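Local coordinates for protein DNA annealing helicase and endonuclease ZRANB3 (Homo sapiens, PDB 5MKW) that serves genome stability at stalled replication forks as a DNA annealing helicase and endonuclease, the present piece being its HNH nuclease domain, at residues 45-50 with 54-59; 77-82 with 101-106; 10-15 with 87-92. All coordinates share one frame; numbering follows the deposited sequence.

Contact 1 of 3, residues 45-50 with 54-59; sequences LLYATW and LPLEQL
Two leucine methyls close on one polar atom, Tyr47 OH: Leu59 CD1 at 3.5 Å and Leu56 CD1 at 3.7 Å. Neither can hydrogen-bond, so the hydroxyl enters this contact as the tip of a long, largely apolar side chain. The methyl of Leu59 also reaches the ring behind the hydroxyl, where CD1 packs obliquely on the ring end by van der Waals contact, 3.7 Å from Tyr47 CZ. Tyr47 extends this far because its CG is set anti to the carbonyl carbon (chi1 -77°), which carries the ring across to the helix containing residues 56-59.

The two methyls of Leu59 serve different partners. While CD1 meets the tyrosine, CD2 lies 4.2 Å from Leu46 CB, deeper in the protein. Leu46 answers with its own CD1, placed 4.0 Å from Leu59 O, a van der Waals contact of a methyl with a carbonyl oxygen. Both leucines are buried, and Leu46 packs further on Leu34, Met62 and Ile63, which ties helix 39-47 to helices 27-36 and 56-64.

The architecture is two consecutive helices, 39-47 and 56-64, joined by a short loop and lying outside the nuclease sheet, with Pro55 at the N-cap of the second helix. The first turn of that helix is closed by Leu59 N bonding to Pro55 O at 2.9 Å. Leu46 O, near the end of helix 39-47, accepts a hydrogen bond from Thr51 OG1.

With no hydrogen bond or salt bridge between the segments, the evidence points to an association by dispersion and burial: Leu46 and Leu59 supply the hydrophobic inner part, and the exposed Tyr47 and Leu56 close it toward solvent.

Contact 2 of 3, residues 77-82 with 101-106; sequences IKPVYG and KERTAR
Ile77 faces Arg103 with its backbone, not its side chain: Ile77 O stands 4.4 Å from Arg103 NH1, too far for a hydrogen bond and obliquely placed against the guanidinium. The CB of the isoleucine points away from the helix, and the side chain buries little against residues 101-106. At Lys78 the backbone amide N bonds Asn91 OD1, while the side chain leaves on the side turned from the helix.

Pro79 carries the main touch. Its ring points toward the helix, and Pro79 CG comes within 4.1 Å of Arg103 NH1, with Pro79 CD at 4.2 Å from the same nitrogen. The two side chains cross at about a right angle. NH1 is the arginine atom within 4.2 Å of the proline ring, so the touch is made by the end of a long chain. Arg103 gets there with CG anti to the backbone N (chi1 175°) followed by bends at chi2 and chi3. No hydrogen bond or salt bridge joins the two segments.

These pieces belong to the beta-beta-alpha fold of HNH nucleases, a branch of the His-Me finger clan: the loop 77-82 follows strand 72-76, and helix 97-118 comes after strand 92-96. Both segments lie in the region assigned to endonuclease activity. Arg103 is near the four-cysteine zinc site without touching it.

Farther along the loop the partners lie on later turns of the same helix, the Tyr81 side chain resting on Glu110, Gln113 and Val114 and the amide N of Gly82 bonding Glu110 OE1. Gly82 has a positive phi (91°) at which a CB would collide with the preceding carbonyl O. The other oxygen of that carboxylate, Glu110 OE2, forms a salt bridge with Arg106 NH1.

Contact 3 of 3, residues 10-15 with 87-92; sequences AKVFET and CSLDNL
Val12 and Leu92 form the buried half of this contact, Lys11 and Leu89 its outer half, and together they set helix 5-16 against the two-stranded sheet of the HNH beta-beta-alpha fold where strand 92-96 begins. On the buried side Val12 CG2 meets Leu92 CB at 4.0 Å, the side chains crossing at about a right angle. Val12 also touches Val74 of the neighbouring strand, so the helix packs on both strands here; Leu92 has a further neighbour in Met2.

The same methyl works twice: Val12 CG2 is also 4.0 Å from Leu89 CD1, though here the two side chains run antiparallel, overlapping at their ends. Leu89 points toward the helix with CG anti to its backbone N (chi1 -165°), which brings CD1 out over the helix surface. There it reaches Lys11 CB at 3.7 Å, the shortest approach between the segments.

Beyond that atom the packing gives way to polar, outward-facing groups. The lysine chain bends at chi2 and chi3 and leads its amine outward, away from Leu89, to Glu14 one turn further along the same helix, where Lys11 NZ makes a salt bridge of 3.5 Å with Glu14 OE1. Leu89 itself is exposed.

The short 3-10 turn that presents Leu89 is closed by its own bonds, Asn91 N to Ser88 O at 2.8 Å among them, and Asn91 ND2 donates to Gln86 O. Ser88 OG donates to Asp90 OD1 at 2.9 Å, arriving from above the carboxylate, 52° out of its plane.

How the contacts relate
Contacts 1 and 3 are each half buried and without hydrogen bonds or salt bridges across their segments, whereas contact 2 is a thin surface touch whose polar bonds run to other residues of the same chain, such as Asn91 and Glu110. Contacts 2 and 3 share the long loop between strands 72-76 and 92-96 and meet directly, Ile77 N lying 2.7 Å from Asn91 O, a probable hydrogen bond; one sets that loop against helix 97-118, the other against helix 5-16. Contact 1 lies across the chain's centre from contact 3, their centres about 26 Å apart, and joins helices 39-47 and 56-64. It reaches contact 2 through Lys101, whose NZ makes a weak hydrogen bond of 2.8 Å with Gln58 OE1.

Contact 1 of 3, residues 45-50 with 54-59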
loop_
_atom_site.group_PDB
_atom_site.type_symbol
_atom_site.label_atom_id
_atom_site.label_comp_id
_atom_site.label_asym_id
_atom_site.label_seq_id
_atom_site.Cartn_x
_atom_site.Cartn_y
_atom_site.Cartn_z
ATOM N N LEU A 45 -5.514 6.980 -16.942
ATOM C CA LEU A 45 -5.169 7.620 -15.674
ATOM C C LEU A 45 -4.157 6.780 -14.885
ATOM O O LEU A 45 -3.234 7.328 -14.283
ATOM C CB LEU A 45 -6.426 7.832 -14.803
ATOM C CG LEU A 45 -7.408 8.891 -15.340
ATOM C CD1 LEU A 45 -8.709 8.834 -14.540
ATOM C CD2 LEU A 45 -6.846 10.311 -15.340
ATOM N N LEU A 46 -4.392 5.468 -14.797
ATOM C CA LEU A 46 -3.535 4.639 -13.977
ATOM C C LEU A 46 -2.137 4.553 -14.567
ATOM O O LEU A 46 -1.158 4.531 -13.830
ATOM C CB LEU A 46 -4.128 3.239 -13.813
ATOM C CG LEU A 46 -5.371 3.142 -12.922
ATOM C CD1 LEU A 46 -6.079 1.813 -13.135
ATOM C CD2 LEU A 46 -5.000 3.296 -11.440
ATOM N N TYR A 47 -2.026 4.434 -15.889
ATOM C CA TYR A 47 -0.703 4.307 -16.503
ATOM C C TYR A 47 0.038 5.628 -16.674
ATOM O O TYR A 47 1.212 5.623 -17.026
ATOM C CB TYR A 47 -0.795 3.591 -17.860
ATOM C CG TYR A 47 -0.974 2.081 -17.716
ATOM C CD1 TYR A 47 0.132 1.236 -17.553
ATOM C CD2 TYR A 47 -2.240 1.520 -17.613
ATOM C CE1 TYR A 47 -0.038 -0.129 -17.436
ATOM C CE2 TYR A 47 -2.416 0.155 -17.433
ATOM C CZ TYR A 47 -1.308 -0.661 -17.399
ATOM O OH TYR A 47 -1.472 -2.018 -17.271
ATOM N N ALA A 48 -0.634 6.741 -16.388
ATOM C CA ALA A 48 -0.011 8.057 -16.469
ATOM C C ALA A 48 0.659 8.471 -15.180
ATOM O O ALA A 48 1.266 9.526 -15.155
ATOM C CB ALA A 48 -1.039 9.109 -16.847
ATOM N N THR A 49 0.579 7.660 -14.123
ATOM C CA THR A 49 1.143 8.063 -12.839
ATOM C C THR A 49 1.763 6.882 -12.093
ATOM O O THR A 49 1.999 5.844 -12.689
ATOM C CB THR A 49 0.101 8.882 -12.032
ATOM O OG1 THR A 49 0.761 9.554 -10.988
ATOM C CG2 THR A 49 -1.009 8.053 -11.495
ATOM N N TRP A 50 2.096 7.073 -10.826
ATOM C CA TRP A 50 2.868 6.108 -10.002
ATOM C C TRP A 50 2.236 4.737 -9.928
ATOM O O TRP A 50 2.933 3.741 -9.747
ATOM C CB TRP A 50 3.043 6.654 -8.565
ATOM C CG TRP A 50 1.717 6.908 -7.831
ATOM C CD1 TRP A 50 1.057 8.094 -7.718
ATOM C CD2 TRP A 50 0.989 5.980 -7.045
ATOM N NE1 TRP A 50 -0.069 7.949 -6.927
ATOM C CE2 TRP A 50 -0.134 6.645 -6.526
ATOM C CE3 TRP A 50 1.206 4.665 -6.671
ATOM C CZ2 TRP A 50 -1.029 6.026 -5.666
ATOM C CZ3 TRP A 50 0.245 4.018 -5.934
ATOM C CH2 TRP A 50 -0.830 4.708 -5.392
ATOM N N LEU A 54 2.229 -0.891 -10.550
ATOM C CA LEU A 54 1.526 -1.980 -9.876
ATOM C C LEU A 54 1.392 -3.180 -10.810
ATOM O O LEU A 54 1.425 -3.007 -12.013
ATOM C CB LEU A 54 0.148 -1.515 -9.457
ATOM C CG LEU A 54 0.154 -0.479 -8.316
ATOM C CD1 LEU A 54 -1.159 0.246 -8.244
ATOM C CD2 LEU A 54 0.510 -1.160 -6.987
ATOM N N PRO A 55 1.165 -4.386 -10.256
ATOM C CA PRO A 55 0.868 -5.548 -11.109
ATOM C C PRO A 55 -0.355 -5.375 -11.995
ATOM O O PRO A 55 -1.353 -4.762 -11.587
ATOM C CB PRO A 55 0.623 -6.699 -10.091
ATOM C CG PRO A 55 1.177 -6.238 -8.794
ATOM C CD PRO A 55 1.067 -4.715 -8.827
ATOM N N LEU A 56 -0.249 -5.884 -13.221
ATOM C CA LEU A 56 -1.319 -5.882 -14.189
ATOM C C LEU A 56 -2.614 -6.415 -13.600
ATOM O O LEU A 56 -3.671 -5.900 -13.873
ATOM C CB LEU A 56 -0.924 -6.703 -15.403
ATOM C CG LEU A 56 -2.004 -6.887 -16.453
ATOM C CD1 LEU A 56 -2.478 -5.548 -17.018
ATOM C CD2 LEU A 56 -1.481 -7.746 -17.591
ATOM N N GLU A 57 -2.513 -7.449 -12.784
ATOM C CA GLU A 57 -3.679 -8.044 -12.154
ATOM C C GLU A 57 -4.411 -6.988 -11.291
ATOM O O GLU A 57 -5.633 -6.844 -11.318
ATOM C CB GLU A 57 -3.191 -9.220 -11.275
ATOM C CG GLU A 57 -4.259 -9.895 -10.416
ATOM C CD GLU A 57 -5.275 -10.677 -11.263
ATOM O OE1 GLU A 57 -4.904 -11.170 -12.361
ATOM O OE2 GLU A 57 -6.446 -10.824 -10.830
ATOM N N GLN A 58 -3.643 -6.205 -10.571
ATOM C CA GLN A 58 -4.242 -5.230 -9.664
ATOM C C GLN A 58 -4.814 -4.086 -10.461
ATOM O O GLN A 58 -5.927 -3.618 -10.202
ATOM C CB GLN A 58 -3.223 -4.757 -8.631
ATOM C CG GLN A 58 -3.844 -3.801 -7.643
ATOM C CD GLN A 58 -2.978 -3.587 -6.412
ATOM O OE1 GLN A 58 -2.178 -4.443 -6.075
ATOM N NE2 GLN A 58 -3.096 -2.432 -5.778
ATOM N N LEU A 59 -4.053 -3.632 -11.454
ATOM C CA LEU A 59 -4.515 -2.579 -12.348
ATOM C C LEU A 59 -5.815 -2.970 -13.065
ATOM O O LEU A 59 -6.740 -2.149 -13.190
ATOM C CB LEU A 59 -3.426 -2.208 -13.377
ATOM C CG LEU A 59 -2.183 -1.582 -12.753
ATOM C CD1 LEU A 59 -1.082 -1.425 -13.798
ATOM C CD2 LEU A 59 -2.517 -0.238 -12.093
#

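Contact 2 of 3, residues 77-82 with 101-106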
loop_
_atom_site.group_PDB
_atom_site.type_symbol
_atom_site.label_atom_id
_atom_site.label_comp_id
_atom_site.label_asym_id
_atom_site.label_seq_id
_atom_site.Cartn_x
_atom_site.Cartn_y
_atom_site.Cartn_z
ATOM N N ILE A 77 6.272 1.283 10.749
ATOM C CA ILE A 77 7.367 2.215 10.561
ATOM C C ILE A 77 8.698 1.504 10.798
ATOM O O ILE A 77 9.608 1.629 9.978
ATOM C CB ILE A 77 7.291 3.416 11.503
ATOM C CG1 ILE A 77 6.021 4.235 11.247
ATOM C CG2 ILE A 77 8.555 4.264 11.355
ATOM C CD1 ILE A 77 5.686 5.182 12.382
ATOM N N LYS A 78 8.777 0.736 11.892
ATOM C CA LYS A 78 9.943 -0.107 12.203
ATOM C C LYS A 78 9.530 -1.576 12.122
ATOM O O LYS A 78 8.856 -2.116 13.044
ATOM C CB LYS A 78 10.472 0.182 13.608
ATOM C CG LYS A 78 10.608 1.669 13.902
ATOM C CD LYS A 78 11.526 1.960 15.100
ATOM C CE LYS A 78 11.181 3.285 15.777
ATOM N NZ LYS A 78 12.361 4.193 15.904
ATOM N N PRO A 79 9.724 -2.162 10.935
ATOM C CA PRO A 79 9.484 -3.605 10.886
ATOM C C PRO A 79 10.698 -4.377 11.383
ATOM O O PRO A 79 11.846 -3.939 11.268
ATOM C CB PRO A 79 9.254 -3.896 9.407
ATOM C CG PRO A 79 9.972 -2.798 8.689
ATOM C CD PRO A 79 9.955 -1.587 9.594
ATOM N N VAL A 80 10.414 -5.573 11.847
ATOM C CA VAL A 80 11.430 -6.560 12.101
ATOM C C VAL A 80 11.979 -7.058 10.741
ATOM O O VAL A 80 11.273 -7.021 9.715
ATOM C CB VAL A 80 10.773 -7.676 12.948
ATOM C CG1 VAL A 80 11.745 -8.807 13.231
ATOM C CG2 VAL A 80 10.229 -7.069 14.248
ATOM N N TYR A 81 13.242 -7.480 10.713
ATOM C CA TYR A 81 13.787 -8.211 9.549
ATOM C C TYR A 81 12.904 -9.386 9.112
ATOM O O TYR A 81 12.660 -10.286 9.888
ATOM C CB TYR A 81 15.186 -8.725 9.885
ATOM C CG TYR A 81 16.001 -9.121 8.684
ATOM C CD1 TYR A 81 16.576 -8.143 7.861
ATOM C CD2 TYR A 81 16.264 -10.468 8.407
ATOM C CE1 TYR A 81 17.325 -8.491 6.750
ATOM C CE2 TYR A 81 17.003 -10.834 7.294
ATOM C CZ TYR A 81 17.533 -9.840 6.468
ATOM O OH TYR A 81 18.327 -10.175 5.396
ATOM N N GLY A 82 12.397 -9.364 7.881
ATOM C CA GLY A 82 11.498 -10.417 7.418
ATOM C C GLY A 82 10.025 -10.126 7.653
ATOM O O GLY A 82 9.171 -10.870 7.214
ATOM N N LYS A 101 4.221 -2.787 -1.793
ATOM C CA LYS A 101 4.694 -3.962 -2.525
ATOM C C LYS A 101 6.229 -4.129 -2.603
ATOM O O LYS A 101 6.723 -5.265 -2.500
ATOM C CB LYS A 101 4.094 -3.964 -3.918
ATOM C CG LYS A 101 2.644 -4.374 -3.882
ATOM C CD LYS A 101 2.060 -4.371 -5.257
ATOM C CE LYS A 101 0.559 -4.297 -5.167
ATOM N NZ LYS A 101 0.002 -5.552 -4.631
ATOM N N GLU A 102 6.967 -3.025 -2.755
ATOM C CA GLU A 102 8.434 -3.067 -2.618
ATOM C C GLU A 102 8.829 -3.581 -1.241
ATOM O O GLU A 102 9.738 -4.398 -1.103
ATOM C CB GLU A 102 9.075 -1.710 -2.819
ATOM C CG GLU A 102 8.979 -1.145 -4.221
ATOM C CD GLU A 102 9.340 0.356 -4.283
ATOM O OE1 GLU A 102 9.901 0.890 -3.307
ATOM O OE2 GLU A 102 9.135 0.979 -5.332
ATOM N N ARG A 103 8.181 -3.063 -0.211
ATOM C CA ARG A 103 8.467 -3.507 1.144
ATOM C C ARG A 103 8.162 -4.995 1.371
ATOM O O ARG A 103 8.998 -5.747 1.888
ATOM C CB ARG A 103 7.694 -2.695 2.173
ATOM C CG ARG A 103 7.934 -3.273 3.565
ATOM C CD ARG A 103 8.080 -2.214 4.578
ATOM N NE ARG A 103 9.103 -1.236 4.223
ATOM C CZ ARG A 103 9.287 -0.127 4.926
ATOM N NH1 ARG A 103 8.581 0.042 6.024
ATOM N NH2 ARG A 103 10.223 0.749 4.583
ATOM N N THR A 104 6.988 -5.421 0.937
ATOM C CA THR A 104 6.594 -6.823 1.018
ATOM C C THR A 104 7.565 -7.765 0.282
ATOM O O THR A 104 7.928 -8.850 0.774
ATOM C CB THR A 104 5.139 -6.922 0.494
ATOM O OG1 THR A 104 4.290 -6.242 1.443
ATOM C CG2 THR A 104 4.691 -8.307 0.419
ATOM N N ALA A 105 7.961 -7.374 -0.911
ATOM C CA ALA A 105 8.904 -8.134 -1.730
ATOM C C ALA A 105 10.280 -8.198 -1.089
ATOM O O ALA A 105 10.896 -9.269 -1.036
ATOM C CB ALA A 105 8.990 -7.551 -3.128
ATOM N N ARG A 106 10.723 -7.094 -0.514
ATOM C CA ARG A 106 11.983 -7.073 0.236
ATOM C C ARG A 106 11.938 -7.987 1.473
ATOM O O ARG A 106 12.866 -8.769 1.724
ATOM C CB ARG A 106 12.339 -5.664 0.681
ATOM C CG ARG A 106 13.741 -5.597 1.251
ATOM C CD ARG A 106 14.207 -4.188 1.513
ATOM N NE ARG A 106 13.153 -3.336 2.047
ATOM C CZ ARG A 106 12.671 -3.415 3.283
ATOM N NH1 ARG A 106 13.035 -4.398 4.099
ATOM N NH2 ARG A 106 11.769 -2.540 3.692
#

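Contact 3 of 3, residues 10-15 with 87-92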
loop_
_atom_site.group_PDB
_atom_site.type_symbol
_atom_site.label_atom_id
_atom_site.label_comp_id
_atom_site.label_asym_id
_atom_site.label_seq_id
_atom_site.Cartn_x
_atom_site.Cartn_y
_atom_site.Cartn_z
ATOM N N ALA A 10 -8.362 3.629 9.573
ATOM C CA ALA A 10 -9.127 4.848 9.857
ATOM C C ALA A 10 -8.376 5.709 10.851
ATOM O O ALA A 10 -8.290 6.931 10.677
ATOM C CB ALA A 10 -10.509 4.511 10.368
ATOM N N LYS A 11 -7.743 5.082 11.809
ATOM C CA LYS A 11 -6.946 5.831 12.805
ATOM C C LYS A 11 -5.739 6.506 12.189
ATOM O O LYS A 11 -5.496 7.689 12.447
ATOM C CB LYS A 11 -6.456 4.962 13.930
ATOM C CG LYS A 11 -7.514 4.476 14.896
ATOM C CD LYS A 11 -8.227 5.589 15.624
ATOM C CE LYS A 11 -7.280 6.486 16.376
ATOM N NZ LYS A 11 -8.118 7.390 17.202
ATOM N N VAL A 12 -5.032 5.800 11.302
ATOM C CA VAL A 12 -3.868 6.405 10.659
ATOM C C VAL A 12 -4.318 7.523 9.700
ATOM O O VAL A 12 -3.722 8.584 9.655
ATOM C CB VAL A 12 -3.023 5.353 9.927
ATOM C CG1 VAL A 12 -1.964 6.022 9.103
ATOM C CG2 VAL A 12 -2.395 4.373 10.916
ATOM N N PHE A 13 -5.462 7.336 9.051
ATOM C CA PHE A 13 -5.964 8.315 8.065
ATOM C C PHE A 13 -6.302 9.651 8.726
ATOM O O PHE A 13 -6.122 10.686 8.114
ATOM C CB PHE A 13 -7.210 7.767 7.386
ATOM C CG PHE A 13 -7.691 8.582 6.225
ATOM C CD1 PHE A 13 -7.202 8.347 4.939
ATOM C CD2 PHE A 13 -8.613 9.599 6.419
ATOM C CE1 PHE A 13 -7.649 9.083 3.881
ATOM C CE2 PHE A 13 -9.074 10.356 5.358
ATOM C CZ PHE A 13 -8.552 10.134 4.095
ATOM N N GLU A 14 -6.744 9.613 9.995
ATOM C CA GLU A 14 -7.087 10.842 10.754
ATOM C C GLU A 14 -5.901 11.803 10.723
ATOM O O GLU A 14 -6.084 12.999 10.842
ATOM C CB GLU A 14 -7.389 10.488 12.212
ATOM C CG GLU A 14 -8.751 9.872 12.480
ATOM C CD GLU A 14 -8.899 9.462 13.947
ATOM O OE1 GLU A 14 -9.615 8.471 14.221
ATOM O OE2 GLU A 14 -8.072 9.931 14.770
ATOM N N THR A 15 -4.681 11.250 10.728
ATOM C CA THR A 15 -3.482 12.036 10.697
ATOM C C THR A 15 -2.847 12.148 9.305
ATOM O O THR A 15 -2.335 13.199 8.968
ATOM C CB THR A 15 -2.449 11.507 11.721
ATOM O OG1 THR A 15 -2.916 11.752 13.045
ATOM C CG2 THR A 15 -1.141 12.217 11.585
ATOM N N CYS A 87 2.345 -3.410 16.506
ATOM C CA CYS A 87 1.236 -2.832 15.749
ATOM C C CYS A 87 0.509 -1.729 16.486
ATOM O O CYS A 87 -0.617 -1.385 16.119
ATOM C CB CYS A 87 0.267 -3.918 15.358
ATOM S SG CYS A 87 1.071 -5.068 14.237
ATOM N N SER A 88 1.159 -1.173 17.508
ATOM C CA SER A 88 0.711 0.065 18.132
ATOM C C SER A 88 0.745 1.225 17.135
ATOM O O SER A 88 1.559 1.261 16.196
ATOM C CB SER A 88 1.570 0.411 19.346
ATOM O OG SER A 88 2.942 0.554 19.003
ATOM N N LEU A 89 -0.140 2.179 17.361
ATOM C CA LEU A 89 -0.395 3.233 16.389
ATOM C C LEU A 89 0.869 4.066 16.135
ATOM O O LEU A 89 1.072 4.602 15.042
ATOM C CB LEU A 89 -1.541 4.109 16.887
ATOM C CG LEU A 89 -2.146 5.027 15.839
ATOM C CD1 LEU A 89 -2.982 4.199 14.871
ATOM C CD2 LEU A 89 -2.981 6.120 16.527
ATOM N N ASP A 90 1.698 4.194 17.161
ATOM C CA ASP A 90 2.939 4.929 17.038
ATOM C C ASP A 90 4.005 4.210 16.209
ATOM O O ASP A 90 5.079 4.754 15.945
ATOM C CB ASP A 90 3.491 5.268 18.433
ATOM C CG ASP A 90 3.881 4.018 19.252
ATOM O OD1 ASP A 90 4.372 3.000 18.684
ATOM O OD2 ASP A 90 3.738 4.076 20.496
ATOM N N ASN A 91 3.717 2.988 15.804
ATOM C CA ASN A 91 4.585 2.271 14.853
ATOM C C ASN A 91 3.924 2.031 13.486
ATOM O O ASN A 91 4.412 1.233 12.703
ATOM C CB ASN A 91 5.031 0.912 15.425
ATOM C CG ASN A 91 6.199 0.318 14.672
ATOM O OD1 ASN A 91 7.070 1.038 14.192
ATOM N ND2 ASN A 91 6.203 -1.005 14.524
ATOM N N LEU A 92 2.891 2.800 13.170
ATOM C CA LEU A 92 2.190 2.620 11.904
ATOM C C LEU A 92 2.243 3.843 10.973
ATOM O O LEU A 92 2.285 4.984 11.423
ATOM C CB LEU A 92 0.748 2.258 12.179
ATOM C CG LEU A 92 0.537 0.954 12.956
ATOM C CD1 LEU A 92 -0.953 0.651 13.095
ATOM C CD2 LEU A 92 1.241 -0.210 12.290
#